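Side-chain contacts in Lmo0740 protein (Listeria monocytogenes, PDB 4RFA), which is probably a transcriptional regulator of the Crp type, an activator that pairs a cyclic nucleotide-binding domain with a DNA-binding domain: residues K27-K32 with A111-N116; E38-E43 with E102-Y107; Y79-I84 with D126-S131; M156-L161 with I175-F180. All blocks are in the same frame, centred on the assembly; numbering follows the deposited sequence.

Contact 1: residues K27-K32 with A111-N116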
# COMPACT_ATOMS: atom_id res chain seq x y z
N LYS A 27 -18.81 -12.38 21.70
CA LYS A 27 -19.27 -13.00 20.48
C LYS A 27 -18.47 -12.52 19.26
O LYS A 27 -18.21 -13.30 18.37
CB LYS A 27 -20.74 -12.66 20.31
CG LYS A 27 -21.38 -12.98 18.99
CD LYS A 27 -22.88 -12.91 19.17
CE LYS A 27 -23.62 -13.10 17.87
NZ LYS A 27 -25.08 -12.98 18.13
N TYR A 28 -18.08 -11.26 19.24
CA TYR A 28 -17.41 -10.73 18.07
C TYR A 28 -15.91 -10.41 18.23
O TYR A 28 -15.25 -10.03 17.26
CB TYR A 28 -18.15 -9.47 17.61
CG TYR A 28 -19.57 -9.72 17.11
CD1 TYR A 28 -19.82 -10.68 16.14
CD2 TYR A 28 -20.66 -8.99 17.60
CE1 TYR A 28 -21.10 -10.91 15.66
CE2 TYR A 28 -21.94 -9.20 17.12
CZ TYR A 28 -22.15 -10.17 16.15
OH TYR A 28 -23.40 -10.43 15.65
N VAL A 29 -15.38 -10.52 19.44
CA VAL A 29 -14.03 -10.03 19.70
C VAL A 29 -13.30 -11.13 20.41
O VAL A 29 -13.74 -11.60 21.43
CB VAL A 29 -14.00 -8.81 20.62
CG1 VAL A 29 -12.57 -8.43 20.90
CG2 VAL A 29 -14.81 -7.65 20.04
N THR A 30 -12.15 -11.50 19.90
CA THR A 30 -11.46 -12.70 20.33
C THR A 30 -9.98 -12.35 20.35
O THR A 30 -9.56 -11.57 19.56
CB THR A 30 -11.78 -13.81 19.32
OG1 THR A 30 -12.86 -14.60 19.83
CG2 THR A 30 -10.63 -14.69 19.03
N LYS A 31 -9.20 -12.97 21.24
CA LYS A 31 -7.78 -12.68 21.40
C LYS A 31 -6.97 -13.90 20.99
O LYS A 31 -7.39 -15.04 21.25
CB LYS A 31 -7.53 -12.42 22.87
CG LYS A 31 -6.19 -11.85 23.21
CD LYS A 31 -6.15 -11.38 24.66
CE LYS A 31 -6.11 -12.53 25.63
NZ LYS A 31 -4.85 -13.33 25.50
N LYS A 32 -5.80 -13.65 20.42
CA LYS A 32 -4.86 -14.68 20.00
C LYS A 32 -3.41 -14.28 20.30
O LYS A 32 -2.98 -13.16 19.95
CB LYS A 32 -5.02 -14.88 18.51
CG LYS A 32 -5.51 -16.22 18.07
CD LYS A 32 -4.41 -17.26 18.11
CE LYS A 32 -4.92 -18.53 17.46
NZ LYS A 32 -3.93 -19.62 17.63
N ALA A 111 -15.97 -8.39 11.48
CA ALA A 111 -15.96 -7.21 10.66
C ALA A 111 -17.34 -6.54 10.54
O ALA A 111 -17.48 -5.30 10.62
CB ALA A 111 -15.44 -7.59 9.28
N ASP A 112 -18.38 -7.34 10.37
CA ASP A 112 -19.76 -6.78 10.44
C ASP A 112 -20.01 -5.97 11.74
O ASP A 112 -20.49 -4.82 11.67
CB ASP A 112 -20.82 -7.88 10.30
CG ASP A 112 -21.36 -8.00 8.88
OD1 ASP A 112 -20.57 -8.07 7.92
OD2 ASP A 112 -22.61 -8.03 8.74
N PHE A 113 -19.64 -6.56 12.88
CA PHE A 113 -19.70 -5.89 14.19
C PHE A 113 -18.95 -4.58 14.14
O PHE A 113 -19.48 -3.53 14.42
CB PHE A 113 -19.05 -6.76 15.26
CG PHE A 113 -19.05 -6.17 16.66
CD1 PHE A 113 -20.25 -5.81 17.30
CD2 PHE A 113 -17.87 -6.10 17.40
CE1 PHE A 113 -20.24 -5.31 18.60
CE2 PHE A 113 -17.87 -5.63 18.71
CZ PHE A 113 -19.05 -5.23 19.32
N LEU A 114 -17.69 -4.67 13.78
CA LEU A 114 -16.83 -3.51 13.80
C LEU A 114 -17.40 -2.48 12.84
O LEU A 114 -17.50 -1.30 13.20
CB LEU A 114 -15.39 -3.88 13.39
CG LEU A 114 -14.47 -2.66 13.29
CD1 LEU A 114 -14.38 -1.91 14.62
CD2 LEU A 114 -13.09 -3.06 12.79
N LEU A 115 -17.79 -2.93 11.65
CA LEU A 115 -18.40 -2.04 10.63
C LEU A 115 -19.72 -1.38 11.05
O LEU A 115 -20.19 -0.46 10.37
CB LEU A 115 -18.61 -2.77 9.29
N ASN A 116 -20.32 -1.88 12.13
CA ASN A 116 -21.55 -1.30 12.67
C ASN A 116 -21.33 -0.26 13.75
O ASN A 116 -22.16 0.63 13.94
CB ASN A 116 -22.45 -2.40 13.24
CG ASN A 116 -23.34 -3.02 12.20
OD1 ASN A 116 -23.83 -2.34 11.30
ND2 ASN A 116 -23.57 -4.33 12.32

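Contact 2: residues E38-E43 with E102-Y107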
# COMPACT_ATOMS: atom_id res chain seq x y z
N GLU A 38 5.99 -18.52 14.62
CA GLU A 38 4.65 -18.94 14.26
C GLU A 38 4.14 -18.13 13.09
O GLU A 38 4.52 -16.97 12.98
CB GLU A 38 3.71 -18.72 15.41
CG GLU A 38 3.92 -19.69 16.53
CD GLU A 38 2.76 -19.63 17.48
OE1 GLU A 38 2.90 -19.06 18.58
OE2 GLU A 38 1.67 -20.07 17.06
N LYS A 39 3.29 -18.74 12.26
CA LYS A 39 2.59 -18.08 11.18
C LYS A 39 1.22 -17.59 11.63
O LYS A 39 0.47 -18.30 12.24
CB LYS A 39 2.42 -19.04 10.00
CG LYS A 39 3.73 -19.40 9.28
CD LYS A 39 3.93 -18.58 8.02
CE LYS A 39 5.40 -18.44 7.65
NZ LYS A 39 6.10 -19.75 7.70
N ILE A 40 0.87 -16.37 11.29
CA ILE A 40 -0.48 -15.84 11.53
C ILE A 40 -1.29 -16.14 10.27
O ILE A 40 -0.90 -15.77 9.16
CB ILE A 40 -0.38 -14.33 11.83
CG1 ILE A 40 0.37 -14.10 13.15
CG2 ILE A 40 -1.76 -13.67 11.87
CD1 ILE A 40 0.81 -12.67 13.35
N ILE A 41 -2.41 -16.85 10.41
CA ILE A 41 -3.17 -17.33 9.24
C ILE A 41 -4.61 -16.89 9.40
O ILE A 41 -5.19 -17.07 10.45
CB ILE A 41 -3.07 -18.87 9.15
CG1 ILE A 41 -1.63 -19.28 8.81
CG2 ILE A 41 -4.05 -19.43 8.11
CD1 ILE A 41 -1.19 -20.60 9.42
N PHE A 42 -5.19 -16.29 8.36
CA PHE A 42 -6.60 -15.88 8.42
C PHE A 42 -7.52 -17.02 7.95
O PHE A 42 -7.44 -17.41 6.79
CB PHE A 42 -6.86 -14.62 7.56
CG PHE A 42 -5.82 -13.53 7.69
CD1 PHE A 42 -5.37 -13.12 8.94
CD2 PHE A 42 -5.31 -12.90 6.56
CE1 PHE A 42 -4.42 -12.12 9.06
CE2 PHE A 42 -4.36 -11.89 6.66
CZ PHE A 42 -3.92 -11.50 7.92
N GLU A 43 -8.37 -17.56 8.83
CA GLU A 43 -9.43 -18.52 8.41
C GLU A 43 -10.39 -17.88 7.43
O GLU A 43 -10.99 -16.86 7.74
CB GLU A 43 -10.27 -19.03 9.59
CG GLU A 43 -9.85 -20.36 10.18
CD GLU A 43 -8.88 -20.20 11.34
OE1 GLU A 43 -9.30 -19.66 12.39
OE2 GLU A 43 -7.71 -20.61 11.19
N GLU A 102 9.38 -12.19 20.34
CA GLU A 102 9.29 -13.37 21.18
C GLU A 102 7.82 -13.75 21.34
O GLU A 102 7.44 -14.93 21.26
CB GLU A 102 9.97 -13.11 22.52
CG GLU A 102 11.47 -12.75 22.38
N SER A 103 6.99 -12.72 21.51
CA SER A 103 5.54 -12.87 21.42
C SER A 103 4.82 -11.70 20.76
O SER A 103 5.38 -10.60 20.58
CB SER A 103 4.94 -13.10 22.81
OG SER A 103 4.97 -11.89 23.54
N LEU A 104 3.57 -11.98 20.41
CA LEU A 104 2.68 -11.08 19.79
C LEU A 104 1.25 -11.43 20.19
O LEU A 104 0.89 -12.63 20.29
CB LEU A 104 2.86 -11.16 18.27
CG LEU A 104 1.96 -10.34 17.37
CD1 LEU A 104 2.66 -10.02 16.04
CD2 LEU A 104 0.61 -11.02 17.13
N MSE A 105 0.46 -10.39 20.43
CA MSE A 105 -0.95 -10.51 20.82
C MSE A 105 -1.76 -9.72 19.89
O MSE A 105 -1.43 -8.59 19.59
CB MSE A 105 -1.27 -9.86 22.16
CG MSE A 105 -2.78 -9.78 22.52
SE MSE A 105 -2.87 -9.18 24.41
CE MSE A 105 -1.95 -10.72 25.25
N LEU A 106 -2.88 -10.27 19.46
CA LEU A 106 -3.83 -9.51 18.67
C LEU A 106 -5.25 -9.77 19.06
O LEU A 106 -5.54 -10.73 19.77
CB LEU A 106 -3.62 -9.82 17.19
CG LEU A 106 -3.85 -11.24 16.70
CD1 LEU A 106 -5.33 -11.58 16.69
CD2 LEU A 106 -3.28 -11.40 15.31
N TYR A 107 -6.13 -8.91 18.55
CA TYR A 107 -7.56 -9.10 18.69
C TYR A 107 -8.20 -9.44 17.34
O TYR A 107 -7.94 -8.82 16.36
CB TYR A 107 -8.20 -7.86 19.33
CG TYR A 107 -7.99 -7.85 20.82
CD1 TYR A 107 -8.81 -8.56 21.67
CD2 TYR A 107 -6.90 -7.20 21.37
CE1 TYR A 107 -8.58 -8.58 23.05
CE2 TYR A 107 -6.66 -7.21 22.74
CZ TYR A 107 -7.50 -7.88 23.56
OH TYR A 107 -7.21 -7.87 24.90

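Contact 3: residues Y79-I84 with D126-S131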
# COMPACT_ATOMS: atom_id res chain seq x y z
N TYR A 79 -0.69 -1.87 16.74
CA TYR A 79 -1.75 -0.94 16.30
C TYR A 79 -2.07 -0.95 14.81
O TYR A 79 -2.95 -0.20 14.37
CB TYR A 79 -1.50 0.49 16.80
CG TYR A 79 -1.12 0.49 18.26
CD1 TYR A 79 -1.99 -0.04 19.20
CD2 TYR A 79 0.13 0.94 18.68
CE1 TYR A 79 -1.66 -0.09 20.54
CE2 TYR A 79 0.47 0.90 20.03
CZ TYR A 79 -0.43 0.38 20.95
OH TYR A 79 -0.12 0.32 22.29
N ASN A 80 -1.41 -1.81 14.04
CA ASN A 80 -1.84 -2.10 12.68
C ASN A 80 -3.12 -2.91 12.59
O ASN A 80 -3.40 -3.78 13.45
CB ASN A 80 -0.76 -2.88 11.89
CG ASN A 80 0.48 -2.06 11.59
OD1 ASN A 80 1.49 -2.58 11.17
ND2 ASN A 80 0.41 -0.77 11.83
N VAL A 81 -3.92 -2.60 11.58
CA VAL A 81 -5.08 -3.43 11.24
C VAL A 81 -4.60 -4.48 10.25
O VAL A 81 -3.74 -4.16 9.47
CB VAL A 81 -6.21 -2.61 10.58
CG1 VAL A 81 -7.50 -3.36 10.65
CG2 VAL A 81 -6.39 -1.30 11.29
N LEU A 82 -5.11 -5.71 10.30
CA LEU A 82 -4.68 -6.80 9.41
C LEU A 82 -5.90 -7.51 8.88
O LEU A 82 -7.03 -7.43 9.45
CB LEU A 82 -3.82 -7.87 10.10
CG LEU A 82 -2.31 -7.91 10.19
CD1 LEU A 82 -1.82 -9.07 11.00
CD2 LEU A 82 -1.63 -7.97 8.83
N GLY A 83 -5.68 -8.19 7.77
CA GLY A 83 -6.72 -8.95 7.13
C GLY A 83 -7.65 -8.13 6.26
O GLY A 83 -8.74 -8.61 5.91
N ILE A 84 -7.27 -6.91 5.91
CA ILE A 84 -8.14 -6.10 5.01
C ILE A 84 -8.06 -6.68 3.60
O ILE A 84 -9.03 -6.65 2.85
CB ILE A 84 -7.78 -4.61 4.93
CG1 ILE A 84 -7.68 -3.98 6.33
CG2 ILE A 84 -8.80 -3.86 4.06
CD1 ILE A 84 -8.95 -3.52 6.95
N ASP A 126 -12.40 7.44 12.65
CA ASP A 126 -11.12 8.09 12.47
C ASP A 126 -10.06 7.11 12.77
O ASP A 126 -9.05 7.08 12.06
CB ASP A 126 -10.94 9.31 13.36
CG ASP A 126 -11.80 10.44 12.93
OD1 ASP A 126 -12.32 10.38 11.80
OD2 ASP A 126 -11.95 11.41 13.70
N PHE A 127 -10.31 6.31 13.81
CA PHE A 127 -9.36 5.30 14.20
C PHE A 127 -9.06 4.30 13.09
O PHE A 127 -7.93 3.95 12.89
CB PHE A 127 -9.82 4.52 15.42
CG PHE A 127 -8.82 3.53 15.84
CD1 PHE A 127 -7.63 3.95 16.40
CD2 PHE A 127 -8.98 2.18 15.57
CE1 PHE A 127 -6.65 3.05 16.75
CE2 PHE A 127 -8.00 1.28 15.90
CZ PHE A 127 -6.82 1.71 16.48
N LEU A 128 -10.08 3.81 12.41
CA LEU A 128 -9.86 2.81 11.38
C LEU A 128 -9.17 3.41 10.12
O LEU A 128 -8.20 2.86 9.61
CB LEU A 128 -11.17 2.13 11.03
CG LEU A 128 -11.14 1.11 9.90
CD1 LEU A 128 -10.07 0.06 10.13
CD2 LEU A 128 -12.50 0.46 9.75
N LEU A 129 -9.69 4.55 9.68
CA LEU A 129 -9.16 5.33 8.57
C LEU A 129 -7.72 5.72 8.79
O LEU A 129 -6.91 5.61 7.89
CB LEU A 129 -9.95 6.62 8.42
CG LEU A 129 -11.33 6.48 7.80
CD1 LEU A 129 -11.90 7.88 7.63
CD2 LEU A 129 -11.26 5.74 6.46
N THR A 130 -7.42 6.18 10.00
CA THR A 130 -6.06 6.56 10.37
C THR A 130 -5.12 5.40 10.36
O THR A 130 -4.02 5.53 9.89
CB THR A 130 -6.03 7.26 11.74
OG1 THR A 130 -6.71 8.51 11.62
CG2 THR A 130 -4.60 7.51 12.20
N SER A 131 -5.56 4.25 10.87
CA SER A 131 -4.74 3.04 10.82
C SER A 131 -4.39 2.62 9.39
O SER A 131 -3.25 2.26 9.12
CB SER A 131 -5.46 1.88 11.49
OG SER A 131 -6.13 2.33 12.63

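Contact 4: residues M156-L161 with I175-F180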
# COMPACT_ATOMS: atom_id res chain seq x y z
N MSE A 156 17.51 3.56 3.22
CA MSE A 156 16.08 3.79 3.23
C MSE A 156 15.45 2.82 4.17
O MSE A 156 14.57 3.22 4.90
CB MSE A 156 15.40 3.59 1.86
CG MSE A 156 15.86 4.69 0.91
SE MSE A 156 15.29 4.29 -0.96
CE MSE A 156 13.41 4.60 -0.54
N ALA A 157 15.86 1.55 4.15
CA ALA A 157 15.35 0.59 5.13
C ALA A 157 15.58 1.06 6.59
O ALA A 157 14.70 1.04 7.43
CB ALA A 157 15.98 -0.77 4.91
N LEU A 158 16.82 1.39 6.92
CA LEU A 158 17.14 1.69 8.30
C LEU A 158 16.43 2.94 8.73
O LEU A 158 16.02 3.05 9.89
CB LEU A 158 18.64 1.88 8.47
CG LEU A 158 19.41 0.57 8.49
CD1 LEU A 158 20.90 0.83 8.39
CD2 LEU A 158 19.07 -0.27 9.72
N GLU A 159 16.18 3.85 7.79
CA GLU A 159 15.36 4.99 8.10
C GLU A 159 13.88 4.66 8.31
O GLU A 159 13.24 5.27 9.18
CB GLU A 159 15.53 6.13 7.06
CG GLU A 159 14.41 7.14 7.07
CD GLU A 159 14.48 8.17 5.93
OE1 GLU A 159 15.55 8.78 5.72
OE2 GLU A 159 13.43 8.38 5.28
N ASN A 160 13.31 3.83 7.44
CA ASN A 160 11.92 3.42 7.53
C ASN A 160 11.74 2.74 8.90
O ASN A 160 10.75 2.95 9.61
CB ASN A 160 11.54 2.34 6.50
CG ASN A 160 11.44 2.83 5.02
OD1 ASN A 160 11.37 4.02 4.71
ND2 ASN A 160 11.36 1.87 4.10
N LEU A 161 12.64 1.83 9.22
CA LEU A 161 12.53 1.14 10.53
C LEU A 161 12.70 2.09 11.73
O LEU A 161 12.01 1.97 12.73
CB LEU A 161 13.56 0.05 10.60
CG LEU A 161 13.31 -1.03 9.55
CD1 LEU A 161 14.45 -2.02 9.53
CD2 LEU A 161 12.02 -1.80 9.81
N ILE A 175 19.03 6.58 17.64
CA ILE A 175 17.77 5.87 17.56
C ILE A 175 18.08 4.40 17.43
O ILE A 175 18.85 4.01 16.56
CB ILE A 175 16.94 6.37 16.37
CG1 ILE A 175 16.39 7.76 16.71
CG2 ILE A 175 15.79 5.41 16.07
CD1 ILE A 175 15.86 8.51 15.50
N VAL A 176 17.50 3.59 18.32
CA VAL A 176 17.87 2.19 18.45
C VAL A 176 16.74 1.31 17.94
O VAL A 176 15.58 1.56 18.23
CB VAL A 176 18.15 1.81 19.91
CG1 VAL A 176 18.65 0.38 20.01
CG2 VAL A 176 19.16 2.79 20.52
N LEU A 177 17.10 0.27 17.20
CA LEU A 177 16.10 -0.60 16.59
C LEU A 177 15.92 -1.86 17.46
O LEU A 177 16.85 -2.30 18.09
CB LEU A 177 16.50 -1.01 15.17
CG LEU A 177 16.66 0.08 14.10
CD1 LEU A 177 16.92 -0.57 12.77
CD2 LEU A 177 15.47 1.03 14.01
N PRO A 178 14.74 -2.49 17.40
CA PRO A 178 14.54 -3.75 18.12
C PRO A 178 15.56 -4.83 17.80
O PRO A 178 16.08 -4.93 16.68
CB PRO A 178 13.18 -4.22 17.63
CG PRO A 178 12.50 -3.01 17.15
CD PRO A 178 13.58 -2.17 16.55
N ASN A 179 15.71 -5.69 18.78
CA ASN A 179 16.66 -6.77 18.79
C ASN A 179 16.47 -7.74 17.65
O ASN A 179 17.44 -8.29 17.14
CB ASN A 179 16.49 -7.52 20.09
CG ASN A 179 17.71 -8.31 20.46
OD1 ASN A 179 17.67 -9.54 20.54
ND2 ASN A 179 18.81 -7.61 20.68
N PHE A 180 15.21 -7.98 17.26
CA PHE A 180 14.93 -8.93 16.20
C PHE A 180 15.42 -8.47 14.79
O PHE A 180 15.54 -9.28 13.89
CB PHE A 180 13.44 -9.33 16.19
CG PHE A 180 12.51 -8.25 15.72
CD1 PHE A 180 12.32 -8.03 14.37
CD2 PHE A 180 11.83 -7.46 16.65
CE1 PHE A 180 11.45 -7.04 13.93
CE2 PHE A 180 10.98 -6.46 16.22
CZ PHE A 180 10.80 -6.24 14.86

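Contact 1: residues K27-K32 with A111-N116
Phe113, whose side chain packs against the Tyr28 ring, has its backbone N hydrogen-bonded to OD1 of Asp110, just ahead of helix 111-120. Asp110 also pairs through its backbone with Tyr28, so one residue ties together both partners. Across the contact itself there is no hydrogen bond; the rest is apolar and aromatic packing. The two ring planes are inclined by 26° and strongly offset, with the centroids 4.8 Å from each other. The closest approach is Tyr28 CD2 over one face of the phenyl group, 3.2 Å from Phe113 CD1. In return Phe113 CB lies over a face of the tyrosine, 3.9 Å from the Tyr28 ring centroid, a CH-pi contact. The opposite face of the same ring takes Lys27 CG, 3.8 Å above the plane, and the tyrosine is thus held between two aliphatic carbons. With CG anti to the backbone N (chi1 -179°), the phenylalanine stretches out from its helix far enough to meet Val29 as well, where CG2 comes within 3.9 Å of Phe113 CE2. Phe22 also touches Phe113, and Asn116 O hydrogen-bonds Ser119 OG of the second subunit. Helix 25-28 runs straight into edge strand 29-35 and helix 111-120 follows strand 103-110, an arrangement that fits a Crp-type cyclic nucleotide-binding domain, in which helices flank an antiparallel beta roll.

Contact 2: residues E38-E43 with E102-Y107
Ile40 meets Leu104 and Leu106 through methyl groups, so no ring face or edge takes part in the contact; the nearby flat group Phe42 stacks instead on the ring of Phe51. The isoleucine and Leu104 reach toward each other tip to tip, with Ile40 CD1 4.1 Å from Leu104 CD2. Its other branch serves the second leucine: Ile40 CG2 lies 4.4 Å from Leu106 CD2, a looser touch. The split between the branches follows from the torsion about CA-CB, which sets CG1 beside the backbone N (chi1 -66°) and CG2 anti to it, and a single beta-branched residue can therefore address two residues of one strand, two positions apart. Leu104 answers with CG anti to its own N (chi1 177°), standing out from the strand toward the loop. The backbones stay well separated, Ile40 CA being 10.0 Å from Leu104 CA, and no hydrogen bond passes between them. This is the spacing of two layers packed face to face, with all three aliphatic side chains buried between them, consistent with the apolar interior of the beta roll in a cyclic nucleotide-binding domain. Segment 38-43, which has no regular strand of its own, is tied to strand 95-99 by backbone bonds from Glu38 to Val99 and from Ile40 to Ile97. Strand 103-110, across the apolar layer, runs between strands 29-35 and 49-55, where Tyr34 adds to the packing on Ile40 and Ile53 to that on Leu106.

Contact 3: residues Y79-I84 with D126-S131
Val81 is in extended conformation and Tyr79, two residues earlier, with phi at +81°, turns the chain into the strand, while Ser131 stands opposite on a regular helical turn. Val81 CG2 does nearly all the touching. It presses on Ser131 CB at 3.3 Å, tighter than carbons usually come, and reaches Leu128 CD1 at 4.1 Å, so that one methyl meets two residues almost a helical turn apart. The valine's first torsion puts this branch anti to the carbonyl carbon, on the side facing the helix; CG1 stands anti to the backbone N. Leu128 extends with CG anti to its backbone N (chi1 176°), which brings its CD1 across to the strand. Short strand 81-82 is an edge of the antiparallel sheet next to strand 49-55, and helix 126-143 matches the long helix that in Crp-family proteins leads from the nucleotide-binding domain toward the DNA-binding domain and pairs with its copy in the dimer. Consistent with that, Ile84 packs on Phe136 of the second subunit. Ser131 OG sits above the centre of the Phe127 ring, 3.8 Å from its plane, and this ring also meets that of Phe52 of the sheet, with planes at about 35°. On the neighbouring residue, Thr130 OG1 donates to Asp126 O at 2.8 Å, from above the carbonyl plane, and the backbone N of Thr130 reaches the same oxygen from the opposite face. Phe87 O of the second subunit is also a hydrogen-bond partner of Thr130 OG1, so two carbonyls compete for its single proton.

Contact 4: residues M156-L161 with I175-F180
Leu177 and the pair Leu158 and Leu161 meet by van der Waals packing alone; no hydrogen bond crosses between the segments. Among the side chains, the shortest approach is Leu158 CD2 to Leu177 CD1 at 3.7 Å, with the two leucines crossing at about a right angle. The same CD1 also rests on the next residue of the helix face, 4.0 Å from Leu161 CB, so this methyl sits against both leucines, three positions apart on the helix. The second group of contacts is with main chain: Leu177 CD2 lies 3.7 Å from Leu161 C and 3.8 Å from Leu161 O, so it rests on the backbone of the helix as well as on Leu161 CB. Leu177 thus spreads its two methyls over a helical turn. Its CG stands beside the backbone N (chi1 -62°), and with the second torsion extended (chi2 -174°) the methyls end on the helix. Backbone bonds keep that turn regular, for instance Leu161 N to Ala157 O at 2.8 Å. All three leucines are buried. The strand and helix elements here have the order of the winged-helix DNA-binding domain of Crp relatives, which the protein probably shares. Helix 183-189 closes in on the helix 150-165 leucines through Leu186 on Leu158 and Tyr189 on Leu161, and Asn160 ND2 is hydrogen-bonded to Tyr189 OH. Strand 174-176 runs between strands 167-168 and 218-220, and past its end Leu177 pairs through its backbone with Tyr217.

How the contacts relate
Contacts 1, 2 and 3 lie in what is probably the cyclic nucleotide-binding domain, their centres 14 to 16 Å apart, and all reach the same four-stranded antiparallel sheet. Contact 2 is nested within the loop that contact 1 closes, and the two join directly where Lys32 O meets Leu106 N at 2.9 Å, between neighbouring strands. The segments of contact 3 alternate with those of both, which knits the roll to helix 126-143; Phe42 CZ also packs 3.8 Å from Gly83 N. Contact 4 follows in series, about 32 Å from contact 1 and 22 Å from contacts 2 and 3, centre to centre, in what is probably the DNA-binding domain. Contacts 1 and 3 both touch the second subunit.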